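Local coordinates for TarM (Staphylococcus aureus subsp. aureus 21178, PDB 4X7R), which belongs to the glycosyltransferase group 1 family, with two Rossmann-like domains of the GT-B fold, a large antiparallel sheet, and UDP bound in the model, at residues Lys2-Met7 with Asp220-Cys225; Glu28-Asp33 with Arg63-Asn68; Ile337-Leu342 with Asn447-Lys452. The protein carries 1 engineered substitution. All blocks are in the same frame, centred on the assembly; numbering follows the deposited sequence.

Interaction 1 of 3, residues Lys2-Met7 with Asp220-Cys225; sequences KKIFMM and DSIMIC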
loop_
_atom_site.group_PDB
_atom_site.type_symbol
_atom_site.label_atom_id
_atom_site.label_comp_id
_atom_site.label_asym_id
_atom_site.label_seq_id
_atom_site.Cartn_x
_atom_site.Cartn_y
_atom_site.Cartn_z
ATOM N N LYS A 2 -21.826 16.383 -1.567
ATOM C CA LYS A 2 -21.134 15.115 -1.833
ATOM C C LYS A 2 -19.942 14.944 -0.911
ATOM O O LYS A 2 -19.217 15.905 -0.650
ATOM C CB LYS A 2 -20.648 15.015 -3.278
ATOM C CG LYS A 2 -21.756 14.749 -4.284
ATOM C CD LYS A 2 -21.155 14.652 -5.661
ATOM C CE LYS A 2 -22.204 14.471 -6.723
ATOM N NZ LYS A 2 -22.932 15.726 -7.016
ATOM N N LYS A 3 -19.763 13.719 -0.398
ATOM C CA LYS A 3 -18.624 13.321 0.417
ATOM C C LYS A 3 -18.227 11.916 0.012
ATOM O O LYS A 3 -19.083 11.053 -0.188
ATOM C CB LYS A 3 -18.880 13.426 1.939
ATOM C CG LYS A 3 -17.581 13.197 2.729
ATOM C CD LYS A 3 -17.653 13.539 4.211
ATOM C CE LYS A 3 -16.344 13.144 4.867
ATOM N NZ LYS A 3 -16.360 13.316 6.344
ATOM N N ILE A 4 -16.918 11.710 -0.124
ATOM C CA ILE A 4 -16.316 10.466 -0.581
ATOM C C ILE A 4 -15.473 9.783 0.505
ATOM O O ILE A 4 -14.713 10.443 1.225
ATOM C CB ILE A 4 -15.546 10.749 -1.902
ATOM C CG1 ILE A 4 -16.511 11.270 -3.002
ATOM C CG2 ILE A 4 -14.789 9.526 -2.386
ATOM C CD1 ILE A 4 -15.809 11.791 -4.264
ATOM N N PHE A 5 -15.609 8.446 0.592
ATOM C CA PHE A 5 -14.887 7.573 1.524
ATOM C C PHE A 5 -14.237 6.496 0.699
ATOM O O PHE A 5 -14.911 5.737 0.007
ATOM C CB PHE A 5 -15.837 6.974 2.586
ATOM C CG PHE A 5 -16.579 8.024 3.383
ATOM C CD1 PHE A 5 -17.760 8.581 2.900
ATOM C CD2 PHE A 5 -16.116 8.429 4.634
ATOM C CE1 PHE A 5 -18.449 9.554 3.640
ATOM C CE2 PHE A 5 -16.796 9.407 5.371
ATOM C CZ PHE A 5 -17.961 9.960 4.869
ATOM N N MET A 6 -12.917 6.486 0.715
ATOM C CA MET A 6 -12.082 5.626 -0.108
ATOM C C MET A 6 -11.397 4.613 0.750
ATOM O O MET A 6 -10.597 4.963 1.600
ATOM C CB MET A 6 -11.100 6.472 -0.936
ATOM C CG MET A 6 -11.787 7.584 -1.673
ATOM S SD MET A 6 -10.772 8.618 -2.762
ATOM C CE MET A 6 -9.329 8.924 -1.780
ATOM N N MET A 7 -11.738 3.357 0.536
ATOM C CA MET A 7 -11.351 2.238 1.365
ATOM C C MET A 7 -10.194 1.422 0.912
ATOM O O MET A 7 -10.085 1.033 -0.260
ATOM C CB MET A 7 -12.566 1.359 1.622
ATOM C CG MET A 7 -13.650 2.088 2.384
ATOM S SD MET A 7 -15.251 1.367 1.987
ATOM C CE MET A 7 -14.887 -0.316 2.225
ATOM N N ASP A 220 -25.645 11.439 -1.495
ATOM C CA ASP A 220 -24.480 12.324 -1.485
ATOM C C ASP A 220 -23.253 11.606 -0.914
ATOM O O ASP A 220 -22.135 12.055 -1.144
ATOM C CB ASP A 220 -24.790 13.611 -0.684
ATOM C CG ASP A 220 -25.767 14.567 -1.373
ATOM O OD1 ASP A 220 -25.794 14.594 -2.616
ATOM O OD2 ASP A 220 -26.507 15.293 -0.653
ATOM N N SER A 221 -23.469 10.504 -0.165
ATOM C CA SER A 221 -22.397 9.678 0.419
ATOM C C SER A 221 -21.908 8.719 -0.661
ATOM O O SER A 221 -22.709 7.984 -1.259
ATOM C CB SER A 221 -22.905 8.899 1.624
ATOM O OG SER A 221 -23.108 9.713 2.766
ATOM N N ILE A 222 -20.607 8.769 -0.952
ATOM C CA ILE A 222 -20.002 7.925 -1.993
ATOM C C ILE A 222 -18.881 7.088 -1.393
ATOM O O ILE A 222 -17.952 7.634 -0.786
ATOM C CB ILE A 222 -19.511 8.774 -3.203
ATOM C CG1 ILE A 222 -20.686 9.550 -3.859
ATOM C CG2 ILE A 222 -18.742 7.892 -4.235
ATOM C CD1 ILE A 222 -20.319 10.890 -4.426
ATOM N N MET A 223 -18.981 5.762 -1.561
ATOM C CA MET A 223 -17.959 4.824 -1.116
ATOM C C MET A 223 -17.195 4.354 -2.337
ATOM O O MET A 223 -17.792 3.958 -3.349
ATOM C CB MET A 223 -18.581 3.619 -0.402
ATOM C CG MET A 223 -19.105 3.969 0.987
ATOM S SD MET A 223 -19.955 2.582 1.795
ATOM C CE MET A 223 -21.571 2.782 1.124
ATOM N N ILE A 224 -15.869 4.408 -2.248
ATOM C CA ILE A 224 -15.006 3.918 -3.319
ATOM C C ILE A 224 -14.108 2.894 -2.683
ATOM O O ILE A 224 -13.347 3.229 -1.778
ATOM C CB ILE A 224 -14.182 5.020 -4.061
ATOM C CG1 ILE A 224 -15.100 6.038 -4.755
ATOM C CG2 ILE A 224 -13.197 4.365 -5.080
ATOM C CD1 ILE A 224 -14.373 7.279 -5.287
ATOM N N CYS A 225 -14.180 1.667 -3.139
ATOM C CA CYS A 225 -13.321 0.662 -2.570
ATOM C C CYS A 225 -12.137 0.445 -3.488
ATOM O O CYS A 225 -12.312 0.033 -4.636
ATOM C CB CYS A 225 -14.070 -0.634 -2.287
ATOM S SG CYS A 225 -13.003 -1.939 -1.627
#

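Interaction 2 of 3, residues Glu28-Asp33 with Arg63-Asn68; sequences EFYDAD and RTKMYN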
loop_
_atom_site.group_PDB
_atom_site.type_symbol
_atom_site.label_atom_id
_atom_site.label_comp_id
_atom_site.label_asym_id
_atom_site.label_seq_id
_atom_site.Cartn_x
_atom_site.Cartn_y
_atom_site.Cartn_z
ATOM N N GLU A 28 -7.460 15.897 -5.716
ATOM C CA GLU A 28 -8.295 16.351 -6.845
ATOM C C GLU A 28 -9.761 16.555 -6.466
ATOM O O GLU A 28 -10.331 17.563 -6.860
ATOM C CB GLU A 28 -8.120 15.448 -8.076
ATOM C CG GLU A 28 -6.728 15.543 -8.692
ATOM C CD GLU A 28 -6.253 16.911 -9.165
ATOM O OE1 GLU A 28 -7.087 17.835 -9.312
ATOM O OE2 GLU A 28 -5.031 17.054 -9.400
ATOM N N PHE A 29 -10.359 15.621 -5.668
ATOM C CA PHE A 29 -11.747 15.796 -5.232
ATOM C C PHE A 29 -11.916 17.017 -4.294
ATOM O O PHE A 29 -12.870 17.784 -4.451
ATOM C CB PHE A 29 -12.335 14.497 -4.645
ATOM C CG PHE A 29 -12.602 13.386 -5.650
ATOM C CD1 PHE A 29 -13.179 13.667 -6.892
ATOM C CD2 PHE A 29 -12.390 12.049 -5.309
ATOM C CE1 PHE A 29 -13.463 12.638 -7.799
ATOM C CE2 PHE A 29 -12.743 11.023 -6.185
ATOM C CZ PHE A 29 -13.230 11.323 -7.443
ATOM N N TYR A 30 -10.963 17.228 -3.366
ATOM C CA TYR A 30 -10.975 18.381 -2.469
ATOM C C TYR A 30 -10.884 19.690 -3.260
ATOM O O TYR A 30 -11.585 20.644 -2.930
ATOM C CB TYR A 30 -9.839 18.286 -1.435
ATOM C CG TYR A 30 -10.271 17.675 -0.120
ATOM C CD1 TYR A 30 -11.040 18.400 0.788
ATOM C CD2 TYR A 30 -9.899 16.381 0.226
ATOM C CE1 TYR A 30 -11.437 17.842 2.007
ATOM C CE2 TYR A 30 -10.291 15.812 1.443
ATOM C CZ TYR A 30 -11.054 16.551 2.332
ATOM O OH TYR A 30 -11.468 15.990 3.512
ATOM N N ASP A 31 -10.059 19.731 -4.325
ATOM C CA ASP A 31 -9.946 20.935 -5.197
ATOM C C ASP A 31 -11.249 21.205 -5.964
ATOM O O ASP A 31 -11.531 22.341 -6.302
ATOM C CB ASP A 31 -8.764 20.787 -6.174
ATOM C CG ASP A 31 -7.410 20.937 -5.500
ATOM O OD1 ASP A 31 -7.375 21.292 -4.289
ATOM O OD2 ASP A 31 -6.386 20.763 -6.185
ATOM N N ALA A 32 -12.039 20.156 -6.231
ATOM C CA ALA A 32 -13.323 20.257 -6.925
ATOM C C ALA A 32 -14.464 20.415 -5.893
ATOM O O ALA A 32 -15.642 20.330 -6.249
ATOM C CB ALA A 32 -13.532 19.029 -7.808
ATOM N N ASP A 33 -14.093 20.697 -4.625
ATOM C CA ASP A 33 -14.972 20.912 -3.482
ATOM C C ASP A 33 -15.790 19.697 -3.048
ATOM O O ASP A 33 -16.936 19.831 -2.604
ATOM C CB ASP A 33 -15.779 22.236 -3.615
ATOM C CG ASP A 33 -14.902 23.478 -3.531
ATOM O OD1 ASP A 33 -14.228 23.665 -2.480
ATOM O OD2 ASP A 33 -14.872 24.255 -4.512
ATOM N N ARG A 63 -5.527 18.089 3.778
ATOM C CA ARG A 63 -6.990 18.024 3.922
ATOM C C ARG A 63 -7.497 16.572 4.052
ATOM O O ARG A 63 -8.574 16.344 4.600
ATOM C CB ARG A 63 -7.667 18.719 2.727
ATOM C CG ARG A 63 -7.432 20.244 2.680
ATOM C CD ARG A 63 -7.757 20.815 1.318
ATOM N NE ARG A 63 -6.920 20.235 0.251
ATOM C CZ ARG A 63 -7.039 20.522 -1.046
ATOM N NH1 ARG A 63 -7.965 21.379 -1.463
ATOM N NH2 ARG A 63 -6.243 19.943 -1.935
ATOM N N THR A 64 -6.729 15.591 3.548
ATOM C CA THR A 64 -7.153 14.195 3.630
ATOM C C THR A 64 -7.162 13.687 5.077
ATOM O O THR A 64 -6.142 13.727 5.773
ATOM C CB THR A 64 -6.323 13.290 2.740
ATOM O OG1 THR A 64 -6.173 13.888 1.458
ATOM C CG2 THR A 64 -6.907 11.874 2.631
ATOM N N LYS A 65 -8.316 13.189 5.506
ATOM C CA LYS A 65 -8.471 12.548 6.799
ATOM C C LYS A 65 -8.340 11.054 6.579
ATOM O O LYS A 65 -8.694 10.539 5.507
ATOM C CB LYS A 65 -9.880 12.805 7.378
ATOM C CG LYS A 65 -10.188 14.259 7.724
ATOM C CD LYS A 65 -11.611 14.410 8.256
ATOM C CE LYS A 65 -12.196 15.791 8.002
ATOM N NZ LYS A 65 -12.757 15.920 6.615
ATOM N N MET A 66 -7.859 10.351 7.604
ATOM C CA MET A 66 -7.913 8.907 7.635
ATOM C C MET A 66 -8.848 8.509 8.749
ATOM O O MET A 66 -8.605 8.832 9.914
ATOM C CB MET A 66 -6.561 8.209 7.763
ATOM C CG MET A 66 -6.688 6.692 7.585
ATOM S SD MET A 66 -5.398 5.683 8.368
ATOM C CE MET A 66 -5.627 6.212 10.153
ATOM N N TYR A 67 -9.935 7.834 8.394
ATOM C CA TYR A 67 -10.860 7.234 9.357
ATOM C C TYR A 67 -10.407 5.766 9.509
ATOM O O TYR A 67 -10.232 5.081 8.513
ATOM C CB TYR A 67 -12.291 7.261 8.836
ATOM C CG TYR A 67 -12.839 8.656 8.698
ATOM C CD1 TYR A 67 -13.252 9.381 9.821
ATOM C CD2 TYR A 67 -12.984 9.249 7.443
ATOM C CE1 TYR A 67 -13.796 10.666 9.694
ATOM C CE2 TYR A 67 -13.528 10.529 7.307
ATOM C CZ TYR A 67 -13.915 11.240 8.434
ATOM O OH TYR A 67 -14.454 12.487 8.303
ATOM N N ASN A 68 -10.152 5.312 10.735
ATOM C CA ASN A 68 -9.730 3.945 10.996
ATOM C C ASN A 68 -10.701 3.303 12.020
ATOM O O ASN A 68 -11.107 3.962 12.971
ATOM C CB ASN A 68 -8.272 3.909 11.450
ATOM C CG ASN A 68 -7.804 2.526 11.848
ATOM O OD1 ASN A 68 -7.897 2.108 13.020
ATOM N ND2 ASN A 68 -7.338 1.767 10.869
#

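Interaction 3 of 3, residues Ile337-Leu342 with Asn447-Lys452; sequences IEVAEL and NDMADK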
loop_
_atom_site.group_PDB
_atom_site.type_symbol
_atom_site.label_atom_id
_atom_site.label_comp_id
_atom_site.label_asym_id
_atom_site.label_seq_id
_atom_site.Cartn_x
_atom_site.Cartn_y
_atom_site.Cartn_z
ATOM N N ILE A 337 17.911 -6.871 -14.236
ATOM C CA ILE A 337 19.314 -7.221 -13.948
ATOM C C ILE A 337 19.924 -7.940 -15.160
ATOM O O ILE A 337 21.049 -7.620 -15.544
ATOM C CB ILE A 337 19.505 -8.009 -12.618
ATOM C CG1 ILE A 337 18.915 -7.268 -11.395
ATOM C CG2 ILE A 337 20.979 -8.394 -12.378
ATOM C CD1 ILE A 337 19.347 -5.817 -11.178
ATOM N N GLU A 338 19.153 -8.860 -15.793
ATOM C CA GLU A 338 19.572 -9.578 -17.007
ATOM C C GLU A 338 19.778 -8.603 -18.160
ATOM O O GLU A 338 20.717 -8.778 -18.937
ATOM C CB GLU A 338 18.562 -10.666 -17.397
ATOM C CG GLU A 338 18.675 -11.926 -16.551
ATOM C CD GLU A 338 17.605 -12.981 -16.774
ATOM O OE1 GLU A 338 17.293 -13.287 -17.949
ATOM O OE2 GLU A 338 17.102 -13.527 -15.766
ATOM N N VAL A 339 18.931 -7.551 -18.246
ATOM C CA VAL A 339 19.043 -6.503 -19.268
ATOM C C VAL A 339 20.285 -5.646 -18.989
ATOM O O VAL A 339 21.046 -5.368 -19.919
ATOM C CB VAL A 339 17.741 -5.661 -19.408
ATOM C CG1 VAL A 339 17.969 -4.425 -20.275
ATOM C CG2 VAL A 339 16.617 -6.507 -19.990
ATOM N N ALA A 340 20.497 -5.269 -17.701
ATOM C CA ALA A 340 21.648 -4.484 -17.239
ATOM C C ALA A 340 22.959 -5.152 -17.650
ATOM O O ALA A 340 23.821 -4.481 -18.217
ATOM C CB ALA A 340 21.593 -4.304 -15.734
ATOM N N GLU A 341 23.063 -6.489 -17.454
ATOM C CA GLU A 341 24.212 -7.314 -17.841
ATOM C C GLU A 341 24.552 -7.147 -19.334
ATOM O O GLU A 341 25.724 -6.983 -19.669
ATOM C CB GLU A 341 23.953 -8.798 -17.500
ATOM C CG GLU A 341 25.150 -9.712 -17.738
ATOM C CD GLU A 341 24.944 -11.172 -17.390
ATOM O OE1 GLU A 341 23.904 -11.742 -17.792
ATOM O OE2 GLU A 341 25.846 -11.760 -16.749
ATOM N N LEU A 342 23.525 -7.160 -20.215
ATOM C CA LEU A 342 23.677 -7.007 -21.668
ATOM C C LEU A 342 24.114 -5.595 -22.056
ATOM O O LEU A 342 25.002 -5.444 -22.893
ATOM C CB LEU A 342 22.375 -7.377 -22.404
ATOM C CG LEU A 342 21.904 -8.831 -22.320
ATOM C CD1 LEU A 342 20.469 -8.959 -22.785
ATOM C CD2 LEU A 342 22.800 -9.756 -23.146
ATOM N N ASN A 447 17.016 -8.764 -25.290
ATOM C CA ASN A 447 18.009 -8.297 -26.260
ATOM C C ASN A 447 17.571 -7.016 -26.963
ATOM O O ASN A 447 18.374 -6.087 -27.083
ATOM C CB ASN A 447 18.344 -9.382 -27.289
ATOM C CG ASN A 447 18.932 -10.644 -26.709
ATOM O OD1 ASN A 447 19.604 -10.644 -25.668
ATOM N ND2 ASN A 447 18.709 -11.753 -27.401
ATOM N N ASP A 448 16.309 -6.965 -27.435
ATOM C CA ASP A 448 15.773 -5.762 -28.079
ATOM C C ASP A 448 15.630 -4.626 -27.062
ATOM O O ASP A 448 15.829 -3.472 -27.427
ATOM C CB ASP A 448 14.446 -6.025 -28.805
ATOM C CG ASP A 448 13.967 -4.842 -29.640
ATOM O OD1 ASP A 448 14.752 -4.353 -30.488
ATOM O OD2 ASP A 448 12.819 -4.387 -29.427
ATOM N N MET A 449 15.349 -4.947 -25.788
ATOM C CA MET A 449 15.253 -3.917 -24.757
ATOM C C MET A 449 16.633 -3.338 -24.434
ATOM O O MET A 449 16.757 -2.119 -24.282
ATOM C CB MET A 449 14.572 -4.431 -23.498
ATOM C CG MET A 449 14.106 -3.316 -22.623
ATOM S SD MET A 449 13.253 -3.874 -21.149
ATOM C CE MET A 449 14.490 -3.839 -20.123
ATOM N N ALA A 450 17.667 -4.212 -24.347
ATOM C CA ALA A 450 19.056 -3.810 -24.116
ATOM C C ALA A 450 19.533 -2.912 -25.275
ATOM O O ALA A 450 20.171 -1.889 -25.025
ATOM C CB ALA A 450 19.949 -5.037 -23.992
ATOM N N ASP A 451 19.147 -3.260 -26.524
ATOM C CA ASP A 451 19.465 -2.505 -27.741
ATOM C C ASP A 451 18.869 -1.097 -27.720
ATOM O O ASP A 451 19.561 -0.142 -28.074
ATOM C CB ASP A 451 18.984 -3.254 -29.002
ATOM C CG ASP A 451 19.859 -4.416 -29.452
ATOM O OD1 ASP A 451 21.039 -4.485 -29.016
ATOM O OD2 ASP A 451 19.377 -5.241 -30.265
ATOM N N LYS A 452 17.595 -0.968 -27.296
ATOM C CA LYS A 452 16.899 0.324 -27.248
ATOM C C LYS A 452 17.417 1.236 -26.151
ATOM O O LYS A 452 17.486 2.448 -26.360
ATOM C CB LYS A 452 15.367 0.165 -27.213
ATOM C CG LYS A 452 14.804 -0.553 -28.452
ATOM C CD LYS A 452 14.874 0.241 -29.751
ATOM C CE LYS A 452 14.627 -0.628 -30.966
ATOM N NZ LYS A 452 13.221 -1.103 -31.051
#

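Interaction 1 of 3, residues Lys2-Met7 with Asp220-Cys225
I4 and I222 sit beside each other on adjacent parallel strands, their side chains leaving the same face of the sheet. Followed outward, CB of I4 lies near the backbone O of I222. From there the chain forks. CG1, anti to the carbonyl carbon (chi1 -61°), lies 3.9 Å from CB of I222 and also nears its CD1, while the CG2 branch meets CD1 of I224 at 3.7 Å. At the tip, CD1 rests on F29 of helix 17-31. Beta-branched isoleucine suits this place because its two branches fill two directions at once in a largely apolar layer. K2 adds its aliphatic part, CD lying 4.0 Å from CD1 of I222, and carries its NZ on to N492.

The backbones are held by five hydrogen bonds in parallel register. Both backbone polar groups of F5 turn to strand 221-225: its N reaches O of I222 and its O receives N of I224, each at 2.8 Å. The bonds from K3 N to D220 O, I222 N to K3 O and M7 N to I224 O complete the ladder.

Both strands are interior to a seven-stranded parallel sheet, with strand 36-40 beyond 3-7 and strand 243-247 beyond 221-225. Helices 17-31 and 480-492 cover the face of I4, I222 and I224, and helix 231-235 packs on M7, M223 and C225 of the other.

Interaction 2 of 3, residues Glu28-Asp33 with Arg63-Asn68
Y30 and D31, in the last turn of helix 17-31, clasp R63 in the loop that leads into strand 66-68, an outermost strand of the parallel, Rossmann-like sheet. The helix ends here in a Schellman motif, with D33 at positive phi as its C-prime residue.

The tyrosine and the arginine run past each other in opposite directions, so each lends a flat face to an aliphatic carbon of the other. CB of R63 stands 3.8 Å above the centre of the Y30 ring in a CH-pi contact, while CB of Y30 lies 3.5 Å over the guanidinium. The two planes are 32° apart, well short of a parallel stack. A bend at chi3 (-61°) turns the guanidinium toward D31, where NH1 and NH2 of R63 both bond to OD1 of D31, each at 2.9 Å, as an end-on salt bridge to a single oxygen. OD1 lies in the guanidinium plane, but the carboxylate is turned 45° from it: NH1 meets this oxygen almost along its C-O axis, NH2 from above the carboxylate plane. Arginine suits the site because NE remains to pair with D61. Gripped by both D31 and D61, the guanidinium is probably fixed in its rotation and its charge balanced.

At the far end of the ring, OH of Y30 receives a weak bond from NZ of K65 at 3.4 Å; its main partner is D37, whose OD1 also takes the backbone N of K65.

D37 belongs to strand 36-40, which pairs with K65 and Y67 through backbone bonds. Thus the contact bridges the end of helix 17-31 and the sheet margin, with helix 480-492 packed against F29 and A32, and helix 47-56 against M66.

Interaction 3 of 3, residues Ile337-Leu342 with Asn447-Lys452
V339 receives the terminal methyl of M449 against both of its own: CE of M449 lies 3.4 Å from CG2, tighter than usual van der Waals contact, and 3.5 Å from CG1. The two side chains cross at about a right angle. A flexible methionine suits this spot, since its chain can run straight through chi2 and then turn at the sulfur (chi3 96°) to bring CE onto the valine. One turn along, CB of L342 meets CB of A450 at 3.7 Å. The small alanine permits a close approach of the backbones, with CA of V339 5.5 Å from CA of A450. At the margin CD1 of L342 touches OD1 of N447 at 3.4 Å, a packing contact rather than a polar bond.

Further out, I446 adds to the packing on V339 and L342, and I453 to that on V339. M449 is itself backed by I441 of strand 438-441 and by T399. The segment axes pass 8.9 Å apart at 56°.

Helix 333-346 is the crossover of a right-handed beta-alpha-beta unit from strand 320-324 to 351-355, and helix 446-457 follows strand 438-441; such helices packed around a parallel sheet are characteristic of the C-terminal Rossmann-like domain of GT-B glycosyltransferases.

Overall arrangement
Interactions 1 and 2 belong to one domain and touch, with centres 10 Å apart. Along the chain the second is nested inside the loop that the first closes. Two kinds of contact join them: NZ of K3 probably hydrogen-bonds OH of Y67 at 2.9 Å, and CE2 of F5 packs on CE2 of Y67 at 4.0 Å. Interaction 3 comes later in the chain, within the other Rossmann-like domain, about 44 Å from interaction 1 between centres and about 31 Å between nearest atoms. Of the bound ligands, 2-deoxy-3,6-di-O-sulfo-2-(sulfoamino)-alpha-D-glucopyranose lies about 7 Å from the side chain of C225, near the end of strand 221-225.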